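Local coordinates for protein aminotransferase (Neisseria meningitidis Z2491, PDB 3JTX) that probably transfers amino groups between amino acids and keto acids, as a class I and II aminotransferase carrying pyridoxal phosphate bound to a lysine, at residues A[123-128]-A[144-149]; A[169-174]-A[203-208]. One frame throughout, in Å; residues are numbered along the deposited sequence.

Contact 1: residues A[123-128]-A[144-149]; sequences IVSPNP and IHFANC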
loop_
_atom_site.group_PDB
_atom_site.type_symbol
_atom_site.label_atom_id
_atom_site.label_comp_id
_atom_site.label_asym_id
_atom_site.label_seq_id
_atom_site.Cartn_x
_atom_site.Cartn_y
_atom_site.Cartn_z
ATOM N N ILE A 123 22.554 0.682 -4.460
ATOM C CA ILE A 123 22.037 -0.469 -3.706
ATOM C C ILE A 123 22.628 -1.719 -4.326
ATOM O O ILE A 123 22.803 -1.785 -5.557
ATOM C CB ILE A 123 20.496 -0.504 -3.729
ATOM C CG1 ILE A 123 19.964 0.611 -2.814
ATOM C CG2 ILE A 123 19.961 -1.872 -3.326
ATOM C CD1 ILE A 123 18.461 0.693 -2.739
ATOM N N VAL A 124 22.975 -2.700 -3.486
ATOM C CA VAL A 124 23.546 -3.959 -3.970
ATOM C C VAL A 124 22.519 -5.086 -3.815
ATOM O O VAL A 124 21.906 -5.214 -2.761
ATOM C CB VAL A 124 24.842 -4.343 -3.231
ATOM C CG1 VAL A 124 25.330 -5.721 -3.719
ATOM C CG2 VAL A 124 25.940 -3.301 -3.458
ATOM N N SER A 125 22.342 -5.881 -4.879
ATOM C CA SER A 125 21.387 -6.985 -4.949
ATOM C C SER A 125 22.085 -8.280 -5.323
ATOM O O SER A 125 23.082 -8.254 -6.034
ATOM C CB SER A 125 20.310 -6.692 -6.013
ATOM O OG SER A 125 19.495 -7.839 -6.287
ATOM N N PRO A 126 21.549 -9.432 -4.874
ATOM C CA PRO A 126 22.050 -10.674 -5.448
ATOM C C PRO A 126 21.706 -10.742 -6.936
ATOM O O PRO A 126 20.833 -9.987 -7.412
ATOM C CB PRO A 126 21.292 -11.748 -4.662
ATOM C CG PRO A 126 20.026 -11.065 -4.270
ATOM C CD PRO A 126 20.453 -9.683 -3.924
ATOM N N ASN A 127 22.406 -11.620 -7.654
ATOM C CA ASN A 127 22.164 -11.857 -9.079
ATOM C C ASN A 127 22.399 -13.343 -9.355
ATOM O O ASN A 127 23.533 -13.811 -9.215
ATOM C CB ASN A 127 23.088 -10.996 -9.914
ATOM C CG ASN A 127 22.677 -10.911 -11.373
ATOM O OD1 ASN A 127 21.491 -10.979 -11.719
ATOM N ND2 ASN A 127 23.677 -10.706 -12.250
ATOM N N PRO A 128 21.332 -14.099 -9.720
ATOM C CA PRO A 128 19.946 -13.699 -10.016
ATOM C C PRO A 128 19.223 -12.952 -8.892
ATOM O O PRO A 128 19.513 -13.167 -7.700
ATOM C CB PRO A 128 19.239 -15.036 -10.310
ATOM C CG PRO A 128 20.301 -15.957 -10.706
ATOM C CD PRO A 128 21.506 -15.553 -9.876
ATOM N N ILE A 144 21.533 0.372 -9.278
ATOM C CA ILE A 144 21.549 -1.019 -8.814
ATOM C C ILE A 144 22.841 -1.724 -9.234
ATOM O O ILE A 144 23.284 -1.604 -10.382
ATOM C CB ILE A 144 20.297 -1.827 -9.247
ATOM C CG1 ILE A 144 20.327 -3.212 -8.574
ATOM C CG2 ILE A 144 20.201 -1.936 -10.786
ATOM C CD1 ILE A 144 18.980 -3.806 -8.263
ATOM N N HIS A 145 23.456 -2.422 -8.278
ATOM C CA HIS A 145 24.679 -3.152 -8.500
ATOM C C HIS A 145 24.481 -4.587 -8.050
ATOM O O HIS A 145 23.698 -4.849 -7.141
ATOM C CB HIS A 145 25.840 -2.477 -7.776
ATOM C CG HIS A 145 26.215 -1.154 -8.367
ATOM N ND1 HIS A 145 27.267 -1.004 -9.244
ATOM C CD2 HIS A 145 25.660 0.073 -8.233
ATOM C CE1 HIS A 145 27.358 0.262 -9.610
ATOM N NE2 HIS A 145 26.395 0.937 -9.011
ATOM N N PHE A 146 25.164 -5.517 -8.711
ATOM C CA PHE A 146 24.864 -6.941 -8.583
ATOM C C PHE A 146 26.029 -7.758 -8.040
ATOM O O PHE A 146 27.142 -7.677 -8.550
ATOM C CB PHE A 146 24.387 -7.484 -9.941
ATOM C CG PHE A 146 23.055 -6.924 -10.371
ATOM C CD1 PHE A 146 21.883 -7.338 -9.753
ATOM C CD2 PHE A 146 22.973 -5.986 -11.387
ATOM C CE1 PHE A 146 20.655 -6.814 -10.132
ATOM C CE2 PHE A 146 21.754 -5.458 -11.768
ATOM C CZ PHE A 146 20.587 -5.881 -11.155
ATOM N N ALA A 147 25.765 -8.512 -6.970
ATOM C CA ALA A 147 26.692 -9.499 -6.427
ATOM C C ALA A 147 26.255 -10.877 -6.939
ATOM O O ALA A 147 25.226 -11.405 -6.499
ATOM C CB ALA A 147 26.693 -9.468 -4.903
ATOM N N ASN A 148 27.023 -11.444 -7.870
ATOM C CA ASN A 148 26.667 -12.711 -8.520
ATOM C C ASN A 148 26.705 -13.892 -7.573
ATOM O O ASN A 148 27.523 -13.928 -6.644
ATOM C CB ASN A 148 27.577 -13.007 -9.719
ATOM C CG ASN A 148 27.316 -12.095 -10.894
ATOM O OD1 ASN A 148 26.322 -11.363 -10.948
ATOM N ND2 ASN A 148 28.238 -12.110 -11.843
ATOM N N CYS A 149 25.813 -14.849 -7.829
ATOM C CA CYS A 149 25.632 -16.034 -6.992
ATOM C C CYS A 149 25.927 -17.318 -7.783
ATOM O O CYS A 149 25.010 -17.965 -8.291
ATOM C CB CYS A 149 24.197 -16.052 -6.478
ATOM S SG CYS A 149 23.807 -14.611 -5.488
#

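Contact 2: residues A[169-174]-A[203-208]; sequences TKLVFV and IIASDE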
loop_
_atom_site.group_PDB
_atom_site.type_symbol
_atom_site.label_atom_id
_atom_site.label_comp_id
_atom_site.label_asym_id
_atom_site.label_seq_id
_atom_site.Cartn_x
_atom_site.Cartn_y
_atom_site.Cartn_z
ATOM N N THR A 169 27.166 2.895 -1.198
ATOM C CA THR A 169 26.091 1.918 -1.041
ATOM C C THR A 169 25.271 2.186 0.213
ATOM O O THR A 169 25.802 2.200 1.323
ATOM C CB THR A 169 26.634 0.475 -1.033
ATOM O OG1 THR A 169 27.193 0.180 -2.317
ATOM C CG2 THR A 169 25.516 -0.548 -0.716
ATOM N N LYS A 170 23.962 2.365 0.036
ATOM C CA LYS A 170 23.073 2.727 1.136
ATOM C C LYS A 170 22.330 1.533 1.707
ATOM O O LYS A 170 21.887 1.558 2.857
ATOM C CB LYS A 170 22.050 3.778 0.667
ATOM C CG LYS A 170 22.667 5.030 0.010
ATOM C CD LYS A 170 23.583 5.803 0.954
ATOM C CE LYS A 170 24.354 6.890 0.218
ATOM N NZ LYS A 170 25.445 7.485 1.062
ATOM N N LEU A 171 22.166 0.491 0.898
ATOM C CA LEU A 171 21.400 -0.674 1.305
ATOM C C LEU A 171 21.885 -1.881 0.518
ATOM O O LEU A 171 22.299 -1.758 -0.634
ATOM C CB LEU A 171 19.901 -0.443 1.065
ATOM C CG LEU A 171 18.916 -1.512 1.534
ATOM C CD1 LEU A 171 17.652 -0.903 2.123
ATOM C CD2 LEU A 171 18.579 -2.480 0.383
ATOM N N VAL A 172 21.884 -3.036 1.174
ATOM C CA VAL A 172 22.187 -4.299 0.534
ATOM C C VAL A 172 20.998 -5.216 0.769
ATOM O O VAL A 172 20.505 -5.306 1.895
ATOM C CB VAL A 172 23.467 -4.885 1.156
ATOM C CG1 VAL A 172 23.641 -6.327 0.815
ATOM C CG2 VAL A 172 24.696 -4.046 0.724
ATOM N N PHE A 173 20.515 -5.880 -0.279
ATOM C CA PHE A 173 19.475 -6.917 -0.129
ATOM C C PHE A 173 20.104 -8.300 0.064
ATOM O O PHE A 173 21.087 -8.636 -0.604
ATOM C CB PHE A 173 18.614 -7.027 -1.381
ATOM C CG PHE A 173 17.700 -5.874 -1.605
ATOM C CD1 PHE A 173 16.596 -5.693 -0.798
ATOM C CD2 PHE A 173 17.929 -4.988 -2.646
ATOM C CE1 PHE A 173 15.727 -4.630 -1.014
ATOM C CE2 PHE A 173 17.054 -3.927 -2.875
ATOM C CZ PHE A 173 15.960 -3.760 -2.054
ATOM N N VAL A 174 19.533 -9.086 0.965
ATOM C CA VAL A 174 19.777 -10.530 1.048
ATOM C C VAL A 174 18.437 -11.252 0.866
ATOM O O VAL A 174 17.421 -10.821 1.391
ATOM C CB VAL A 174 20.424 -10.926 2.399
ATOM C CG1 VAL A 174 20.494 -12.469 2.553
ATOM C CG2 VAL A 174 21.793 -10.299 2.541
ATOM N N ILE A 203 22.530 -0.218 5.214
ATOM C CA ILE A 203 21.462 -0.931 5.884
ATOM C C ILE A 203 21.351 -2.279 5.216
ATOM O O ILE A 203 21.548 -2.376 4.009
ATOM C CB ILE A 203 20.126 -0.157 5.722
ATOM C CG1 ILE A 203 20.189 1.139 6.521
ATOM C CG2 ILE A 203 18.924 -0.995 6.146
ATOM C CD1 ILE A 203 19.165 2.185 6.071
ATOM N N ILE A 204 21.068 -3.323 5.986
ATOM C CA ILE A 204 20.795 -4.653 5.410
ATOM C C ILE A 204 19.300 -4.941 5.449
ATOM O O ILE A 204 18.670 -4.813 6.508
ATOM C CB ILE A 204 21.542 -5.776 6.183
ATOM C CG1 ILE A 204 23.053 -5.621 5.990
ATOM C CG2 ILE A 204 21.078 -7.164 5.702
ATOM C CD1 ILE A 204 23.896 -6.452 6.985
ATOM N N ALA A 205 18.731 -5.283 4.289
ATOM C CA ALA A 205 17.343 -5.678 4.173
ATOM C C ALA A 205 17.319 -7.148 3.747
ATOM O O ALA A 205 17.790 -7.500 2.648
ATOM C CB ALA A 205 16.591 -4.769 3.148
ATOM N N SER A 206 16.803 -8.002 4.631
ATOM C CA SER A 206 16.771 -9.437 4.409
ATOM C C SER A 206 15.354 -9.944 4.130
ATOM O O SER A 206 14.480 -9.893 4.997
ATOM C CB SER A 206 17.377 -10.168 5.604
ATOM O OG SER A 206 17.573 -11.537 5.307
ATOM N N ASP A 207 15.156 -10.436 2.909
ATOM C CA ASP A 207 13.878 -10.955 2.426
ATOM C C ASP A 207 13.791 -12.435 2.780
ATOM O O ASP A 207 14.448 -13.283 2.160
ATOM C CB ASP A 207 13.777 -10.720 0.922
ATOM C CG ASP A 207 12.453 -11.174 0.316
ATOM O OD1 ASP A 207 11.673 -11.907 0.967
ATOM O OD2 ASP A 207 12.222 -10.790 -0.854
ATOM N N GLU A 208 13.006 -12.730 3.805
ATOM C CA GLU A 208 12.943 -14.071 4.393
ATOM C C GLU A 208 11.600 -14.788 4.220
ATOM O O GLU A 208 11.250 -15.682 5.009
ATOM C CB GLU A 208 13.349 -13.987 5.870
ATOM C CG GLU A 208 14.813 -13.580 5.987
ATOM C CD GLU A 208 15.339 -13.397 7.404
ATOM O OE1 GLU A 208 14.620 -13.671 8.398
ATOM O OE2 GLU A 208 16.510 -12.972 7.493
#

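Contact 1: residues A[123-128]-A[144-149]
Asn127 and Phe146 meet where two parallel strands, 123-127 and 144-148, run side by side. CB of Asn127 lies 3.7 Å from CB of Phe146, and the amide plane stands 39° from the ring. Phe146 CD1, at the ring's edge, faces Pro126 O in plane at 3.7 Å, while CE1 approaches Ser125. With CG anti to its backbone N (chi1 -165°), Asn127 lies alongside Asn148, pointing the same way, and gives ND2 to Asn148 OD1 at 3.0 Å, with the donor tilted 29° from the acceptor's carbonyl plane. Asparagine suits both places: Asn127 ND2 gives to Arg361 O as well as to Asn148 OD1, while Asn148 accepts through OD1 and bonds Thr363 OG1 through ND2.

The backbones are joined by bonds that alternate in parallel register; Ser125 N to His145 O is 2.8 Å, whereas Asn127 N to Ala147 O is weak. Proline at 126 costs no bond here, since its CA, not its N, faces this partner. On the face of Val124 and Ala147 small apolar groups meet, and Cys149 SG packs 3.9 Å from Pro126 CB. His145 bonds Glu143 through NE2 and a glycerol through ND1.

Helix 131-139, the crossover of this beta-alpha-beta unit, packs on Ile123, Ser125 and Ile144; helix 163-167 meets Val124 and His145 on the other face, and strand 169-175 flanks 122-127, leaving 143-148 outermost in the sheet within this chain.

Contact 2: residues A[169-174]-A[203-208]
Parallel strand pairing joins 169-174 to 203-207 inside the large mixed sheet of this aminotransferase, through a beta-alpha-beta unit whose helix is 187-200. The backbone bonds alternate in direction: Val172 N reaches Ile203 O at 2.9 Å, Ala205 N returns to Val172 O, and Asp207 N closes the pairing on Val174 O at 2.8 Å.

On the face bearing Leu171, Phe173 and Ala205, a chi1 of -175° swings the Leu171 branch away from its own N, and CD2 comes 4.1 Å from Ala205 CB. The same methyl sits over the centre of the Phe173 ring, 3.6 Å above its plane, while Phe173 CD1 touches Ala205 CB at 4.1 Å. The alanine methyl packs against both from one side, where a small side chain suits, and Phe107 and Val108 of helix 100-111 pack on this face.

Toward the C-terminal end of strand 203-207 the side chains turn polar. Ser206 OG gives a 2.8 Å bond to Glu208 OE2, and Asp207 OD2 is hydrogen-bonded to Tyr133 OH and to N1 of the pyridoxal phosphate-lysine Schiff base at position 245. The N1 contact is consistent with the aspartate of fold type I enzymes, which probably helps keep the pyridine nitrogen protonated and the ring an electron sink.

How the contacts relate
Contact 1 is complete in the sequence before contact 2 begins, yet both belong to one mixed sheet and their centres lie 11 Å apart. Strands 122-127 and 169-175 are immediate neighbours, so the sheet runs 143-148, 122-127, 169-175, 203-207 through the two contacts. The seam between them is backbone pairing: Val124 O to Phe173 N is 2.9 Å and Val124 N to Leu171 O 3.1 Å, both probable hydrogen bonds. Contact 1 thus supplies the outer margin of the sheet within this chain, and contact 2 its interior. Tyr133, on helix 131-139, touches both contacts, reaching Ser125 and stacking on Phe173, next to the cofactor.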